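Local coordinates for 26.7 kDa salivary protein (Phlebotomus duboscqi, PDB 6MT7) that binds and sequesters cysteinyl leukotrienes and a thromboxane A2 analogue, dampening the host's platelet response while the sand fly takes blood, at residues 110-113 with 114-118; 188-191 with 192-196; 133-136 with 137-140; 44-47 with 48-52. All blocks are in the same frame, centred on the assembly; numbering follows the deposited sequence.

Contact 1. Residues 110-113 with 114-118; sequences NDLR and TAFYG. With TRT (fragment of triton X-100), chain C.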
# COMPACT_ATOMS: atom_id res chain seq x y z
N ASN A 110 -4.53 19.47 -4.39
CA ASN A 110 -3.20 19.55 -4.97
C ASN A 110 -2.10 19.47 -3.91
O ASN A 110 -1.06 18.85 -4.17
CB ASN A 110 -3.11 20.80 -5.85
CG ASN A 110 -3.87 20.62 -7.17
OD1 ASN A 110 -3.86 19.53 -7.73
ND2 ASN A 110 -4.58 21.64 -7.61
N ASP A 111 -2.33 20.00 -2.71
CA ASP A 111 -1.37 19.79 -1.62
C ASP A 111 -1.29 18.32 -1.23
O ASP A 111 -0.21 17.83 -0.88
CB ASP A 111 -1.75 20.62 -0.39
CG ASP A 111 -1.32 22.07 -0.49
OD1 ASP A 111 -0.49 22.42 -1.36
OD2 ASP A 111 -1.83 22.87 0.31
N LEU A 112 -2.42 17.62 -1.25
CA LEU A 112 -2.39 16.19 -0.97
C LEU A 112 -1.65 15.43 -2.05
O LEU A 112 -0.88 14.51 -1.75
CB LEU A 112 -3.82 15.66 -0.81
CG LEU A 112 -4.46 16.01 0.53
CD1 LEU A 112 -5.95 15.71 0.48
CD2 LEU A 112 -3.79 15.21 1.64
N ARG A 113 -1.85 15.79 -3.32
CA ARG A 113 -1.09 15.15 -4.39
C ARG A 113 0.40 15.42 -4.22
O ARG A 113 1.23 14.53 -4.43
CB ARG A 113 -1.60 15.63 -5.75
CG ARG A 113 -3.02 15.15 -6.02
CD ARG A 113 -3.52 15.58 -7.40
NE ARG A 113 -2.70 15.00 -8.45
CZ ARG A 113 -2.86 15.25 -9.74
NH1 ARG A 113 -3.82 16.06 -10.13
NH2 ARG A 113 -2.07 14.67 -10.64
N THR A 114 0.77 16.64 -3.80
CA THR A 114 2.18 16.92 -3.54
C THR A 114 2.71 16.04 -2.41
O THR A 114 3.77 15.42 -2.54
CB THR A 114 2.37 18.40 -3.18
OG1 THR A 114 1.94 19.24 -4.26
CG2 THR A 114 3.85 18.67 -2.88
N ALA A 115 1.99 15.98 -1.30
CA ALA A 115 2.49 15.25 -0.13
C ALA A 115 2.57 13.75 -0.38
O ALA A 115 3.45 13.08 0.17
CB ALA A 115 1.60 15.53 1.07
N PHE A 116 1.70 13.20 -1.23
CA PHE A 116 1.64 11.77 -1.44
C PHE A 116 2.11 11.36 -2.83
O PHE A 116 1.75 10.28 -3.31
CB PHE A 116 0.23 11.25 -1.17
CG PHE A 116 -0.11 11.25 0.30
CD1 PHE A 116 0.20 10.15 1.10
CD2 PHE A 116 -0.66 12.38 0.89
CE1 PHE A 116 -0.08 10.17 2.45
CE2 PHE A 116 -0.94 12.40 2.25
CZ PHE A 116 -0.65 11.29 3.03
N TYR A 117 2.92 12.21 -3.47
CA TYR A 117 3.57 11.90 -4.75
C TYR A 117 2.55 11.56 -5.83
O TYR A 117 2.79 10.69 -6.68
CB TYR A 117 4.58 10.77 -4.60
CG TYR A 117 5.69 11.06 -3.61
CD1 TYR A 117 6.77 11.86 -3.96
CD2 TYR A 117 5.67 10.53 -2.33
CE1 TYR A 117 7.78 12.13 -3.06
CE2 TYR A 117 6.67 10.79 -1.43
CZ TYR A 117 7.73 11.58 -1.80
OH TYR A 117 8.73 11.84 -0.89
N GLY A 118 1.42 12.26 -5.82
CA GLY A 118 0.36 12.04 -6.78
C GLY A 118 0.46 12.93 -8.00
O GLY A 118 -0.52 13.11 -8.73
C25 TRT C . -2.80 4.17 -14.27
O24 TRT C . -2.36 4.74 -13.05
C23 TRT C . -3.37 5.50 -12.38
C22 TRT C . -2.88 5.72 -10.95
O21 TRT C . -3.71 6.63 -10.23
C20 TRT C . -3.14 6.84 -8.94
C19 TRT C . -3.89 7.93 -8.22
O18 TRT C . -5.01 7.37 -7.54
C17 TRT C . -6.16 8.14 -7.79
C16 TRT C . -6.53 8.95 -6.56
O15 TRT C . -7.25 8.14 -5.62
C12 TRT C . -7.31 8.55 -4.30
C13 TRT C . -7.18 9.90 -3.97
C14 TRT C . -7.24 10.31 -2.63
C11 TRT C . -7.49 7.62 -3.28
C10 TRT C . -7.55 8.02 -1.96
C9 TRT C . -7.42 9.36 -1.62
C6 TRT C . -7.48 9.76 -0.17
C8 TRT C . -8.88 10.33 0.06
C7 TRT C . -7.34 8.52 0.71
C5 TRT C . -6.45 10.87 0.14
C1 TRT C . -4.93 10.61 0.22
C2 TRT C . -4.35 9.69 -0.84
C4 TRT C . -4.24 11.96 0.07
C3 TRT C . -4.48 10.08 1.58
O HOH W 1 1.54 21.47 -2.95

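Contact 2. Residues 188-191 with 192-196; sequences EQFA and SCVKA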
# COMPACT_ATOMS: atom_id res chain seq x y z
N GLU A 188 -8.48 -16.82 5.56
CA GLU A 188 -7.98 -17.86 6.45
C GLU A 188 -6.62 -18.38 5.99
O GLU A 188 -5.73 -18.62 6.81
CB GLU A 188 -8.97 -19.01 6.52
CG GLU A 188 -10.18 -18.70 7.38
CD GLU A 188 -9.80 -18.55 8.84
OE1 GLU A 188 -10.07 -17.45 9.38
OE2 GLU A 188 -9.25 -19.51 9.43
N GLN A 189 -6.45 -18.58 4.68
CA GLN A 189 -5.16 -19.05 4.19
C GLN A 189 -4.08 -18.03 4.45
O GLN A 189 -3.00 -18.36 4.97
CB GLN A 189 -5.26 -19.38 2.69
CG GLN A 189 -6.05 -20.67 2.44
CD GLN A 189 -6.72 -20.70 1.09
OE1 GLN A 189 -6.34 -19.98 0.18
NE2 GLN A 189 -7.76 -21.53 0.96
N PHE A 190 -4.35 -16.76 4.15
CA PHE A 190 -3.33 -15.75 4.39
C PHE A 190 -2.99 -15.65 5.86
O PHE A 190 -1.81 -15.57 6.23
CB PHE A 190 -3.79 -14.39 3.86
CG PHE A 190 -2.69 -13.38 3.83
CD1 PHE A 190 -1.79 -13.35 2.76
CD2 PHE A 190 -2.53 -12.47 4.86
CE1 PHE A 190 -0.74 -12.41 2.74
CE2 PHE A 190 -1.49 -11.54 4.84
CZ PHE A 190 -0.60 -11.52 3.79
N ALA A 191 -4.01 -15.66 6.73
CA ALA A 191 -3.77 -15.64 8.17
C ALA A 191 -2.90 -16.80 8.61
O ALA A 191 -2.04 -16.64 9.49
CB ALA A 191 -5.10 -15.68 8.94
N SER A 192 -3.11 -17.99 8.04
CA SER A 192 -2.28 -19.13 8.41
C SER A 192 -0.82 -18.90 8.02
O SER A 192 0.08 -19.33 8.74
CB SER A 192 -2.82 -20.43 7.79
OG SER A 192 -2.56 -20.49 6.40
N CYS A 193 -0.57 -18.21 6.90
CA CYS A 193 0.80 -17.88 6.52
C CYS A 193 1.43 -16.90 7.50
O CYS A 193 2.60 -17.05 7.88
CB CYS A 193 0.85 -17.32 5.11
SG CYS A 193 0.31 -18.50 3.88
N VAL A 194 0.68 -15.88 7.91
CA VAL A 194 1.16 -14.93 8.91
C VAL A 194 1.55 -15.66 10.18
O VAL A 194 2.65 -15.48 10.72
CB VAL A 194 0.09 -13.84 9.17
CG1 VAL A 194 0.47 -12.96 10.37
CG2 VAL A 194 -0.12 -13.01 7.92
N LYS A 195 0.65 -16.52 10.67
CA LYS A 195 0.92 -17.25 11.90
C LYS A 195 2.14 -18.15 11.75
O LYS A 195 2.98 -18.22 12.67
CB LYS A 195 -0.30 -18.06 12.30
CG LYS A 195 -0.11 -18.85 13.57
CD LYS A 195 -1.43 -19.37 14.09
CE LYS A 195 -1.27 -20.06 15.45
NZ LYS A 195 -2.56 -20.68 15.89
N ALA A 196 2.27 -18.84 10.62
CA ALA A 196 3.42 -19.72 10.41
C ALA A 196 4.72 -18.93 10.35
O ALA A 196 5.79 -19.50 10.61
CB ALA A 196 3.24 -20.54 9.13

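Contact 3. Residues 133-136 with 137-140; sequences TKPK and GTKI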
# COMPACT_ATOMS: atom_id res chain seq x y z
N THR A 133 15.12 1.33 -5.38
CA THR A 133 13.72 0.92 -5.33
C THR A 133 13.28 0.52 -6.73
O THR A 133 13.66 1.16 -7.72
CB THR A 133 12.84 2.06 -4.80
OG1 THR A 133 13.20 2.36 -3.45
CG2 THR A 133 11.36 1.69 -4.84
N LYS A 134 12.46 -0.54 -6.82
CA LYS A 134 11.97 -1.05 -8.08
C LYS A 134 11.39 0.08 -8.94
O LYS A 134 10.43 0.75 -8.52
CB LYS A 134 10.89 -2.12 -7.86
CG LYS A 134 10.36 -2.71 -9.15
CD LYS A 134 9.03 -3.41 -8.96
CE LYS A 134 7.87 -2.42 -8.99
NZ LYS A 134 7.67 -1.88 -10.38
N PRO A 135 11.93 0.31 -10.13
CA PRO A 135 11.40 1.39 -10.97
C PRO A 135 10.04 1.04 -11.54
O PRO A 135 9.68 -0.13 -11.70
CB PRO A 135 12.44 1.53 -12.09
CG PRO A 135 13.13 0.22 -12.14
CD PRO A 135 13.09 -0.36 -10.74
N LYS A 136 9.26 2.09 -11.81
CA LYS A 136 8.06 1.92 -12.62
C LYS A 136 8.44 1.35 -13.97
O LYS A 136 9.42 1.77 -14.60
CB LYS A 136 7.36 3.26 -12.81
CG LYS A 136 6.61 3.76 -11.58
CD LYS A 136 5.74 4.93 -11.98
CE LYS A 136 5.02 5.52 -10.79
NZ LYS A 136 4.14 6.64 -11.24
N GLY A 137 7.66 0.36 -14.42
CA GLY A 137 7.88 -0.30 -15.69
C GLY A 137 8.66 -1.58 -15.59
O GLY A 137 8.77 -2.31 -16.59
N THR A 138 9.21 -1.89 -14.42
CA THR A 138 10.05 -3.06 -14.20
C THR A 138 9.31 -4.06 -13.32
O THR A 138 8.69 -3.68 -12.32
CB THR A 138 11.37 -2.66 -13.55
OG1 THR A 138 12.11 -1.84 -14.46
CG2 THR A 138 12.20 -3.88 -13.18
N LYS A 139 9.38 -5.34 -13.70
CA LYS A 139 8.74 -6.38 -12.91
C LYS A 139 9.51 -6.65 -11.62
O LYS A 139 10.73 -6.52 -11.55
CB LYS A 139 8.64 -7.68 -13.71
CG LYS A 139 7.68 -7.61 -14.88
CD LYS A 139 7.14 -8.98 -15.26
CE LYS A 139 8.26 -9.94 -15.61
NZ LYS A 139 7.71 -11.23 -16.15
N ILE A 140 8.76 -7.04 -10.58
CA ILE A 140 9.37 -7.42 -9.31
C ILE A 140 10.42 -8.51 -9.52
O ILE A 140 11.53 -8.42 -8.99
CB ILE A 140 8.28 -7.88 -8.32
CG1 ILE A 140 7.50 -6.65 -7.83
CG2 ILE A 140 8.90 -8.65 -7.16
CD1 ILE A 140 6.21 -6.98 -7.11
O HOH W 2 11.34 0.33 -15.75

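Contact 4. Residues 44-47 with 48-52; sequences CYVK and CVWLH. With TRT (fragment of triton X-100), chain C.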
# COMPACT_ATOMS: atom_id res chain seq x y z
N CYS A 44 -15.36 2.60 -0.39
CA CYS A 44 -14.48 1.52 0.04
C CYS A 44 -13.11 1.62 -0.59
O CYS A 44 -12.12 1.20 0.03
CB CYS A 44 -15.13 0.16 -0.25
SG CYS A 44 -16.49 -0.15 0.92
N TYR A 45 -13.01 2.21 -1.78
CA TYR A 45 -11.70 2.51 -2.35
C TYR A 45 -10.92 3.47 -1.46
O TYR A 45 -9.71 3.29 -1.22
CB TYR A 45 -11.89 3.09 -3.76
CG TYR A 45 -10.64 3.67 -4.37
CD1 TYR A 45 -9.56 2.85 -4.69
CD2 TYR A 45 -10.55 5.02 -4.66
CE1 TYR A 45 -8.40 3.37 -5.26
CE2 TYR A 45 -9.39 5.56 -5.23
CZ TYR A 45 -8.33 4.73 -5.53
OH TYR A 45 -7.20 5.26 -6.09
N VAL A 46 -11.61 4.49 -0.92
CA VAL A 46 -10.96 5.48 -0.07
C VAL A 46 -10.48 4.84 1.23
O VAL A 46 -9.34 5.05 1.67
CB VAL A 46 -11.91 6.67 0.18
CG1 VAL A 46 -11.45 7.51 1.38
CG2 VAL A 46 -12.02 7.54 -1.11
N LYS A 47 -11.34 4.04 1.86
CA LYS A 47 -10.90 3.31 3.06
C LYS A 47 -9.69 2.43 2.76
O LYS A 47 -8.73 2.40 3.54
CB LYS A 47 -12.03 2.44 3.60
CG LYS A 47 -11.61 1.67 4.82
CD LYS A 47 -12.75 0.84 5.40
CE LYS A 47 -12.30 0.09 6.66
NZ LYS A 47 -13.33 -0.90 7.11
N CYS A 48 -9.73 1.71 1.63
CA CYS A 48 -8.63 0.84 1.25
C CYS A 48 -7.32 1.62 1.15
O CYS A 48 -6.28 1.15 1.61
CB CYS A 48 -8.94 0.16 -0.09
SG CYS A 48 -7.66 -0.96 -0.80
N VAL A 49 -7.36 2.81 0.53
CA VAL A 49 -6.13 3.56 0.33
C VAL A 49 -5.58 4.06 1.67
O VAL A 49 -4.38 3.96 1.93
CB VAL A 49 -6.33 4.71 -0.67
CG1 VAL A 49 -5.08 5.58 -0.74
CG2 VAL A 49 -6.66 4.17 -2.06
N TRP A 50 -6.45 4.60 2.53
CA TRP A 50 -5.99 5.00 3.86
C TRP A 50 -5.32 3.83 4.56
O TRP A 50 -4.24 3.97 5.15
CB TRP A 50 -7.15 5.50 4.72
CG TRP A 50 -7.65 6.88 4.48
CD1 TRP A 50 -8.93 7.22 4.12
CD2 TRP A 50 -6.93 8.11 4.62
NE1 TRP A 50 -9.04 8.59 4.02
CE2 TRP A 50 -7.83 9.16 4.33
CE3 TRP A 50 -5.61 8.43 4.98
CZ2 TRP A 50 -7.45 10.51 4.36
CZ3 TRP A 50 -5.24 9.77 5.01
CH2 TRP A 50 -6.16 10.79 4.70
N LEU A 51 -5.93 2.65 4.48
CA LEU A 51 -5.38 1.46 5.12
C LEU A 51 -4.05 1.07 4.50
O LEU A 51 -3.07 0.79 5.20
CB LEU A 51 -6.38 0.30 5.02
CG LEU A 51 -5.93 -1.10 5.46
CD1 LEU A 51 -5.69 -1.13 6.96
CD2 LEU A 51 -6.97 -2.15 5.05
N HIS A 52 -3.99 1.03 3.16
CA HIS A 52 -2.79 0.54 2.49
C HIS A 52 -1.65 1.55 2.51
O HIS A 52 -0.50 1.16 2.24
CB HIS A 52 -3.14 0.13 1.06
CG HIS A 52 -3.84 -1.19 0.99
ND1 HIS A 52 -5.11 -1.39 1.50
CD2 HIS A 52 -3.44 -2.40 0.52
CE1 HIS A 52 -5.46 -2.65 1.33
NE2 HIS A 52 -4.47 -3.28 0.73
C25 TRT C . -2.80 4.17 -14.27
O24 TRT C . -2.36 4.74 -13.05
C23 TRT C . -3.37 5.50 -12.38
C22 TRT C . -2.88 5.72 -10.95
O21 TRT C . -3.71 6.63 -10.23
C20 TRT C . -3.14 6.84 -8.94
C19 TRT C . -3.89 7.93 -8.22
O18 TRT C . -5.01 7.37 -7.54
C17 TRT C . -6.16 8.14 -7.79
C16 TRT C . -6.53 8.95 -6.56
O15 TRT C . -7.25 8.14 -5.62
C12 TRT C . -7.31 8.55 -4.30
C13 TRT C . -7.18 9.90 -3.97
C14 TRT C . -7.24 10.31 -2.63
C11 TRT C . -7.49 7.62 -3.28
C10 TRT C . -7.55 8.02 -1.96
C9 TRT C . -7.42 9.36 -1.62
C6 TRT C . -7.48 9.76 -0.17
C8 TRT C . -8.88 10.33 0.06
C7 TRT C . -7.34 8.52 0.71
C5 TRT C . -6.45 10.87 0.14
C1 TRT C . -4.93 10.61 0.22
C2 TRT C . -4.35 9.69 -0.84
C4 TRT C . -4.24 11.96 0.07
C3 TRT C . -4.48 10.08 1.58

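Contact 1. Residues 110-113 with 114-118
R113 takes hold of the backbone oxygen of G118 side-on: NE lies 2.9 Å from G118 O, and NH2 of R113 comes equally near. The acceptor sits only 2° out of the guanidinium plane, yet NH2 meets it within the carbonyl plane and NE well above. A bend at chi3 (62°) in an otherwise extended chain turns the group back onto the turn, and the two bonds to one atom fix its rotation. The backbone adds a third tie, with G118 N 2.7 Å from R113 O.

On the pocket side, L112 and F116, one helical turn apart, lie side by side, CD2 of L112 4.0 Å from CE2 of F116. The Triton fragment rests on both, its C4 3.6 Å from L112 CD2 and its C3 over the centre of the F116 ring. Farther out, a water links D111 OD1 to T114 OG1, W34 makes a cation-pi contact with R113, and F72, F104 and F105 pack against L112. Together the 6→1 bond, left-handed Y117 and a weak Y117 N to T114 O bond form a Schellman motif ending helix 109-115, which lines the lipid pocket of an odorant-binding-protein fold, with G118 at a probable leukotriene C4 site.

Contact 2. Residues 188-191 with 192-196
F190 and V194, one helical turn apart, meet at a slant: CG2 of V194 stands 3.7 Å from CE2 of F190. F190 throws its ring out with CG opposite the backbone N (chi1 -169°), which brings the CD2–CE2 side of the ring to the valine. V194 presents the branch that lies beside its own backbone N, and the same methyl also rests 3.5 Å from F190 O. The result is a short greasy strip along one side of the helix.

A different orientation governs S192. Its OG is held between the backbone N and the carbonyl carbon (chi1 74°), which turns the hydroxyl back toward the preceding turn, where it donates to Q189 O at 2.6 Å. That oxygen also receives C193 N at 3.1 Å, so a single carbonyl serves a hydroxyl and an amide at once. The hydroxyl approaches from well off the line of the C=O bond (126°), whereas the amide comes in closer to that line. The regular backbone bonds continue through V194 N to F190 O and K195 N to A191 O, while the K195 chain runs out extended, away from the preceding turn.

Helix 187-196 is anchored by the disulfide from C193 to C212 on helix 203-216, whose M209 and H216 pack against C193; H216 also makes a weak hydrogen bond with the S192 hydroxyl. M209 also touches F190, and the loop residues P174 and H176 lie against V194, so one flank of this helix is joined both to helix 203-216 and to the loop that precedes helix 187-196.

Contact 3. Residues 133-136 with 137-140
K134 folds back over the turn so that its amine ends 2.8 Å from T138 O, with NZ in the carbonyl plane of that residue. The chain leaves the backbone straight (chi1 -179°); then two successive bends, chi3 83° and chi4 70°, curl the tip inward. NZ thereby also reaches P135 O at 3.0 Å, and CD of K134 packs 3.8 Å from CG1 of I140, the two side chains crossing at about a right angle.

P135 to T138 form a type II beta turn, closed by T138 N to P135 O at 3.3 Å. G137 takes the third position, with the positive phi that glycine accepts readily. T138 OG1 lies 3.3 Å from CG of P135, and a water joins that hydroxyl to K136 O. K136, extended beyond CG, instead stretches away toward F12, which it meets in a cation-pi contact; by similarity it is expected to bind leukotriene C4 and thromboxane A2.

P135 O receives NZ and T138 N from opposite faces of its plane, and S228 O gives the amine a further acceptor. With three carbonyl oxygens and the ring of Y231 around it, the buried ammonium is probably stabilised in its charged form.

Contact 4. Residues 44-47 with 48-52
A trans chi1 (170°) swings the ring of Y45 along the helix until V49 can lie against it; V49 in turn offers its CG2 methyl. That methyl sits over one face in a CH-pi contact, 4.0 Å from the centroid of the Y45 ring, though shifted toward the rim. The next pair is set differently: W50 turns its indole alongside V46, chi1 -78°, and CD1 of W50 comes 3.7 Å from CG1 of V46.

These side chains form part of one wall of the ligand pocket in the odorant-binding-protein fold, within helix 40-52. Y45 OH donates to the ether oxygen O15 of the Triton fragment at 2.9 Å and has a second polar partner in Q19, while W31 stacks on the Y45 ring; Y45 is also expected, by similarity, to bind thromboxane A2. The fragment's branched hydrocarbon end lies over the W50 indole, with its C3 3.5 Å from W50 CZ3, and V49 CG1 touches its aromatic ring at C10, 3.7 Å away.

Both cysteines of this helix are bridged, C48 to C18 on helix 8-21 and C44 to C94 on helix 94-106. At the far end H52 bends its ring back so that ND1 donates to C48 O at 2.8 Å, the oxygen that also takes H52 N. K47 extends to the carbonyl of G92.

Each contact is local, joining adjoining segments within a helix or round a turn, so none closes a long loop; the four run in series without nesting or crossing. Contact 4 comes first, on helix 40-52, tied by disulfides to helices 8-21 and 94-106. Contact 1 follows at the end of helix 109-115, its centre 16 Å from that of contact 4, and both touch the Triton fragment. Contact 3 then turns the chain between helices 120-128 and 140-144. Contact 2 ends the series on helix 187-196, bridged to helix 203-216, across the chain's centre from contact 1 and away from the lipid pocket.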